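Local structure of NleG5-1 effector (5VGC) at residues L110-L115 with K178-H183; L119-V124 with I190-I195. The protein belongs to the NleG family of type III secreted effectors, probably acts as a ubiquitin ligase of the RING/U-box type, and binds calcium. The protein carries 1 engineered substitution. One frame throughout, in Å; residues are numbered along the deposited sequence.

From the N terminus the chain reaches helix 111-125, which supplies the first segment of both contacts. It then runs through strands 152-157 and 164-169 and helix 170-178 before it returns to the same helix. Contact 1 closes a loop of 62 intervening residues by joining the first part of helix 111-125 to the turn that ends helix 170-178. Contact 2 closes one of 65 residues, joining the later part of the same helix to the segment that leads into strand 195-196. The segments come in the order 110-115, 119-124, 178-183, 190-195, so the two loops cross. Their centres lie about 11 Å apart, and Lys178 packs on Leu119 and His183 on Met194 between them.

Contact 1 of 2, residues L110-L115 with K178-H183; sequences LSNYQL and KTRAAH. With CA (calcium ion), chain E.
Three groups converge on the hydroxyl of Ser111: Arg180 NE, and more weakly the carbonyl oxygens of Met107 and Asp108. Arg180 is the C-prime residue of the Schellman motif that ends helix 170-178, with Ala181 N bonded to Leu176 O and Arg180 N to Val177 O. Its side chain extends from this turn to the first part of helix 111-125. Ser111 OG takes the hydrogen of Arg180 NE at 2.8 Å in a nearly straight bond (174°), and it sits in the guanidinium plane at the edge of the group. The hydroxyl, placed between the backbone N and carbonyl carbon of Ser111, also lies against Arg180 CG.

The arginine bends at CB-CG (chi2 76°) and then runs straight to its guanidinium, which carries NH1 back toward its own helix end. There NH1 donates to Lys178 O at 2.9 Å, so bonds through NE and NH1 restrict rotation of the group. NH2, which also faces helix 111-125, makes only a weak, strongly bent bond of 3.2 Å to Asn112 OD1. The amide and guanidinium planes are 62° apart, and the two side chains cross at about a right angle.

Leu115 adds a methyl to the same group: CD2 approaches Arg180 NH2 obliquely to 4.1 Å, while its side chain also packs on Val177 of helix 170-178. Leu110 turns to the second subunit, where its N is hydrogen-bonded to OE1 of Glu102 of that subunit.

While the side chain of Arg180 serves helix 111-125, its backbone serves a metal: Arg180 O coordinates a calcium ion at 2.5 Å, and a water molecule binds the same ion at 2.3 Å.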
loop_
_atom_site.group_PDB
_atom_site.type_symbol
_atom_site.label_atom_id
_atom_site.label_comp_id
_atom_site.label_asym_id
_atom_site.label_seq_id
_atom_site.Cartn_x
_atom_site.Cartn_y
_atom_site.Cartn_z
ATOM N N LEU A 110 -1.061 2.611 -10.635
ATOM C CA LEU A 110 -1.904 3.540 -11.412
ATOM C C LEU A 110 -1.190 4.496 -12.382
ATOM O O LEU A 110 -1.867 5.069 -13.239
ATOM C CB LEU A 110 -2.825 4.340 -10.498
ATOM C CG LEU A 110 -3.861 3.480 -9.788
ATOM C CD1 LEU A 110 -4.527 4.281 -8.671
ATOM C CD2 LEU A 110 -4.909 2.970 -10.772
ATOM N N SER A 111 0.135 4.648 -12.284
ATOM C CA SER A 111 0.863 5.500 -13.237
ATOM C C SER A 111 0.837 4.972 -14.698
ATOM O O SER A 111 0.668 5.784 -15.670
ATOM C CB SER A 111 2.290 5.738 -12.747
ATOM O OG SER A 111 3.032 4.533 -12.650
ATOM N N ASN A 112 0.939 3.638 -14.865
ATOM C CA ASN A 112 0.855 2.983 -16.181
ATOM C C ASN A 112 -0.316 3.485 -17.038
ATOM O O ASN A 112 -0.206 3.595 -18.256
ATOM C CB ASN A 112 0.720 1.451 -16.063
ATOM C CG ASN A 112 1.897 0.784 -15.339
ATOM O OD1 ASN A 112 2.597 1.375 -14.503
ATOM N ND2 ASN A 112 2.107 -0.467 -15.656
ATOM N N TYR A 113 -1.441 3.763 -16.393
ATOM C CA TYR A 113 -2.630 4.189 -17.116
ATOM C C TYR A 113 -2.578 5.675 -17.465
ATOM O O TYR A 113 -3.146 6.127 -18.450
ATOM C CB TYR A 113 -3.876 3.771 -16.314
ATOM C CG TYR A 113 -3.839 2.261 -16.023
ATOM C CD1 TYR A 113 -4.254 1.334 -16.977
ATOM C CD2 TYR A 113 -3.352 1.770 -14.804
ATOM C CE1 TYR A 113 -4.204 -0.022 -16.727
ATOM C CE2 TYR A 113 -3.293 0.416 -14.544
ATOM C CZ TYR A 113 -3.724 -0.481 -15.506
ATOM O OH TYR A 113 -3.674 -1.838 -15.257
ATOM N N GLN A 114 -1.887 6.454 -16.627
ATOM C CA GLN A 114 -1.807 7.929 -16.780
ATOM C C GLN A 114 -0.609 8.401 -17.673
ATOM O O GLN A 114 -0.528 9.576 -18.128
ATOM C CB GLN A 114 -1.619 8.512 -15.391
ATOM C CG GLN A 114 -2.778 8.273 -14.446
ATOM C CD GLN A 114 -2.529 8.805 -13.056
ATOM O OE1 GLN A 114 -1.419 9.244 -12.726
ATOM N NE2 GLN A 114 -3.564 8.776 -12.227
ATOM N N LEU A 115 0.309 7.474 -17.881
ATOM C CA LEU A 115 1.607 7.822 -18.437
ATOM C C LEU A 115 1.563 8.486 -19.823
ATOM O O LEU A 115 2.184 9.546 -20.046
ATOM C CB LEU A 115 2.521 6.588 -18.494
ATOM C CG LEU A 115 3.982 6.858 -18.754
ATOM C CD1 LEU A 115 4.636 7.552 -17.560
ATOM C CD2 LEU A 115 4.701 5.552 -19.053
ATOM N N LYS A 178 8.732 9.216 -16.212
ATOM C CA LYS A 178 9.002 7.803 -16.504
ATOM C C LYS A 178 9.542 6.999 -15.320
ATOM O O LYS A 178 9.268 5.810 -15.209
ATOM C CB LYS A 178 9.916 7.664 -17.704
ATOM C CG LYS A 178 9.228 7.995 -19.038
ATOM C CD LYS A 178 10.195 7.704 -20.167
ATOM C CE LYS A 178 9.626 7.916 -21.544
ATOM N NZ LYS A 178 10.659 7.486 -22.528
ATOM N N THR A 179 10.300 7.640 -14.433
ATOM C CA THR A 179 10.773 6.992 -13.213
ATOM C C THR A 179 9.773 7.147 -12.067
ATOM O O THR A 179 10.083 6.757 -10.948
ATOM C CB THR A 179 12.158 7.522 -12.759
ATOM O OG1 THR A 179 12.076 8.912 -12.420
ATOM C CG2 THR A 179 13.218 7.313 -13.844
ATOM N N ARG A 180 8.577 7.706 -12.317
ATOM C CA ARG A 180 7.583 7.888 -11.252
ATOM C C ARG A 180 8.164 8.670 -10.043
ATOM O O ARG A 180 7.747 8.472 -8.888
ATOM C CB ARG A 180 7.011 6.509 -10.809
ATOM C CG ARG A 180 5.971 5.901 -11.743
ATOM C CD ARG A 180 6.565 5.305 -13.013
ATOM N NE ARG A 180 5.540 4.614 -13.812
ATOM C CZ ARG A 180 5.762 4.000 -14.976
ATOM N NH1 ARG A 180 6.981 3.987 -15.514
ATOM N NH2 ARG A 180 4.761 3.397 -15.614
ATOM N N ALA A 181 9.108 9.576 -10.315
ATOM C CA ALA A 181 9.772 10.324 -9.243
ATOM C C ALA A 181 8.863 11.430 -8.749
ATOM O O ALA A 181 8.009 11.955 -9.492
ATOM C CB ALA A 181 11.073 10.941 -9.724
ATOM N N ALA A 182 9.068 11.790 -7.482
ATOM C CA ALA A 182 8.307 12.834 -6.836
ATOM C C ALA A 182 8.656 14.228 -7.419
ATOM O O ALA A 182 9.737 14.444 -7.973
ATOM C CB ALA A 182 8.585 12.784 -5.348
ATOM N N HIS A 183 7.717 15.158 -7.287
ATOM C CA HIS A 183 7.908 16.545 -7.704
ATOM C C HIS A 183 9.042 17.098 -6.864
ATOM O O HIS A 183 8.987 17.002 -5.630
ATOM C CB HIS A 183 6.608 17.354 -7.478
ATOM C CG HIS A 183 6.640 18.737 -8.046
ATOM N ND1 HIS A 183 7.526 19.699 -7.618
ATOM C CD2 HIS A 183 5.889 19.325 -9.005
ATOM C CE1 HIS A 183 7.335 20.815 -8.296
ATOM N NE2 HIS A 183 6.348 20.614 -9.146
HETATM CA CA CA E . 6.721 7.806 -6.759
HETATM O O HOH W 1 5.751 9.925 -6.676
#

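Contact 2 of 2, residues L119-V124 with I190-I195; sequences LDKIEV and IAVSMI
Ile122 CG1 meets Ile195 CD1 at 4.2 Å on the buried side of this contact, where helix 111-125 lies over the end of segment 190-195. Both isoleucines also pack on Val154 of strand 152-157 and Leu173 of helix 170-178, so they belong to a continuous hydrophobic core.

The other side, more open to solvent, is formed by Lys121. With CG anti to the backbone N (chi1 -173°) and the chain extended beyond it, the lysine lies across the 3-10 turn 192-194. Its methylenes do the packing: CG lies 4.1 Å from Ile195 CB, and CD is 4.0 Å from Val192 CG1. Its ammonium group ends between two carbonyl oxygens. NZ donates to Val192 O over 3.3 Å, approaching from above the carbonyl plane, not along a lone pair, and makes a weak bond of 3.2 Å to Ile195 O. Val192 O already accepts from Ile195 N within the turn, and the two donors reach it from opposite faces of the carbonyl plane.

The turn hands the chain to strand 195-196, which pairs antiparallel with strand 152-157; a helix packed against such a small sheet is consistent with the RING/U-box-like fold assigned to NleG effectors.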
loop_
_atom_site.group_PDB
_atom_site.type_symbol
_atom_site.label_atom_id
_atom_site.label_comp_id
_atom_site.label_asym_id
_atom_site.label_seq_id
_atom_site.Cartn_x
_atom_site.Cartn_y
_atom_site.Cartn_z
ATOM N N LEU A 119 2.829 12.176 -20.785
ATOM C CA LEU A 119 3.894 12.372 -21.768
ATOM C C LEU A 119 3.417 13.196 -22.971
ATOM O O LEU A 119 4.123 14.128 -23.434
ATOM C CB LEU A 119 4.453 11.023 -22.233
ATOM C CG LEU A 119 5.277 10.253 -21.199
ATOM C CD1 LEU A 119 5.681 8.910 -21.756
ATOM C CD2 LEU A 119 6.530 11.019 -20.786
ATOM N N ASP A 120 2.223 12.867 -23.460
ATOM C CA ASP A 120 1.602 13.664 -24.531
ATOM C C ASP A 120 1.439 15.115 -24.106
ATOM O O ASP A 120 1.761 16.029 -24.895
ATOM C CB ASP A 120 0.236 13.084 -24.985
ATOM C CG ASP A 120 0.382 11.880 -25.913
ATOM O OD1 ASP A 120 1.515 11.539 -26.320
ATOM O OD2 ASP A 120 -0.652 11.258 -26.247
ATOM N N LYS A 121 0.959 15.348 -22.880
ATOM C CA LYS A 121 0.825 16.739 -22.441
ATOM C C LYS A 121 2.174 17.437 -22.332
ATOM O O LYS A 121 2.293 18.617 -22.726
ATOM C CB LYS A 121 0.047 16.897 -21.152
ATOM C CG LYS A 121 -0.219 18.357 -20.830
ATOM C CD LYS A 121 -1.446 18.530 -19.973
ATOM C CE LYS A 121 -1.767 20.006 -19.817
ATOM N NZ LYS A 121 -2.660 20.163 -18.625
ATOM N N ILE A 122 3.191 16.741 -21.825
ATOM C CA ILE A 122 4.535 17.360 -21.820
ATOM C C ILE A 122 4.896 17.764 -23.260
ATOM O O ILE A 122 5.194 18.960 -23.556
ATOM C CB ILE A 122 5.600 16.435 -21.193
ATOM C CG1 ILE A 122 5.401 16.419 -19.673
ATOM C CG2 ILE A 122 7.013 16.898 -21.545
ATOM C CD1 ILE A 122 6.184 15.348 -18.951
ATOM N N GLU A 123 4.825 16.760 -24.136
ATOM C CA GLU A 123 5.109 16.979 -25.546
ATOM C C GLU A 123 4.364 18.204 -26.123
ATOM O O GLU A 123 4.955 19.037 -26.808
ATOM C CB GLU A 123 4.781 15.718 -26.348
ATOM C CG GLU A 123 5.469 15.620 -27.687
ATOM C CD GLU A 123 6.968 15.629 -27.559
ATOM O OE1 GLU A 123 7.590 16.360 -28.357
ATOM O OE2 GLU A 123 7.525 14.923 -26.668
ATOM N N VAL A 124 3.075 18.321 -25.833
ATOM C CA VAL A 124 2.324 19.485 -26.310
ATOM C C VAL A 124 2.837 20.764 -25.669
ATOM O O VAL A 124 2.995 21.767 -26.371
ATOM C CB VAL A 124 0.790 19.328 -26.095
ATOM C CG1 VAL A 124 0.043 20.648 -26.317
ATOM C CG2 VAL A 124 0.230 18.239 -27.025
ATOM N N ILE A 190 3.726 13.667 -9.797
ATOM C CA ILE A 190 3.581 14.570 -10.929
ATOM C C ILE A 190 2.354 14.161 -11.752
ATOM O O ILE A 190 2.269 13.011 -12.153
ATOM C CB ILE A 190 4.852 14.571 -11.814
ATOM C CG1 ILE A 190 6.047 15.077 -11.001
ATOM C CG2 ILE A 190 4.611 15.416 -13.040
ATOM C CD1 ILE A 190 7.308 15.285 -11.774
ATOM N N ALA A 191 1.439 15.107 -12.004
ATOM C CA ALA A 191 0.160 14.844 -12.682
ATOM C C ALA A 191 -0.128 15.875 -13.770
ATOM O O ALA A 191 0.291 17.024 -13.628
ATOM C CB ALA A 191 -0.956 14.869 -11.651
ATOM N N VAL A 192 -0.856 15.476 -14.830
ATOM C CA VAL A 192 -1.164 16.361 -15.979
ATOM C C VAL A 192 -1.479 17.825 -15.639
ATOM O O VAL A 192 -0.918 18.758 -16.256
ATOM C CB VAL A 192 -2.322 15.867 -16.911
ATOM C CG1 VAL A 192 -1.799 15.079 -18.080
ATOM C CG2 VAL A 192 -3.386 15.096 -16.166
ATOM N N SER A 193 -2.356 18.029 -14.663
ATOM C CA SER A 193 -2.788 19.382 -14.311
ATOM C C SER A 193 -1.618 20.294 -13.867
ATOM O O SER A 193 -1.715 21.521 -13.973
ATOM C CB SER A 193 -3.868 19.326 -13.245
ATOM O OG SER A 193 -3.394 18.550 -12.187
ATOM N N MET A 194 -0.526 19.693 -13.384
ATOM C CA MET A 194 0.696 20.462 -13.071
ATOM C C MET A 194 1.444 21.007 -14.296
ATOM O O MET A 194 2.216 21.973 -14.145
ATOM C CB MET A 194 1.665 19.638 -12.215
ATOM C CG MET A 194 1.154 19.301 -10.823
ATOM S SD MET A 194 2.172 18.012 -10.081
ATOM C CE MET A 194 1.207 17.672 -8.625
ATOM N N ILE A 195 1.223 20.394 -15.472
ATOM C CA ILE A 195 1.931 20.757 -16.699
ATOM C C ILE A 195 1.111 21.820 -17.372
ATOM O O ILE A 195 -0.108 21.686 -17.439
ATOM C CB ILE A 195 2.076 19.592 -17.700
ATOM C CG1 ILE A 195 2.509 18.306 -17.009
ATOM C CG2 ILE A 195 3.081 19.917 -18.788
ATOM C CD1 ILE A 195 3.820 18.392 -16.305
#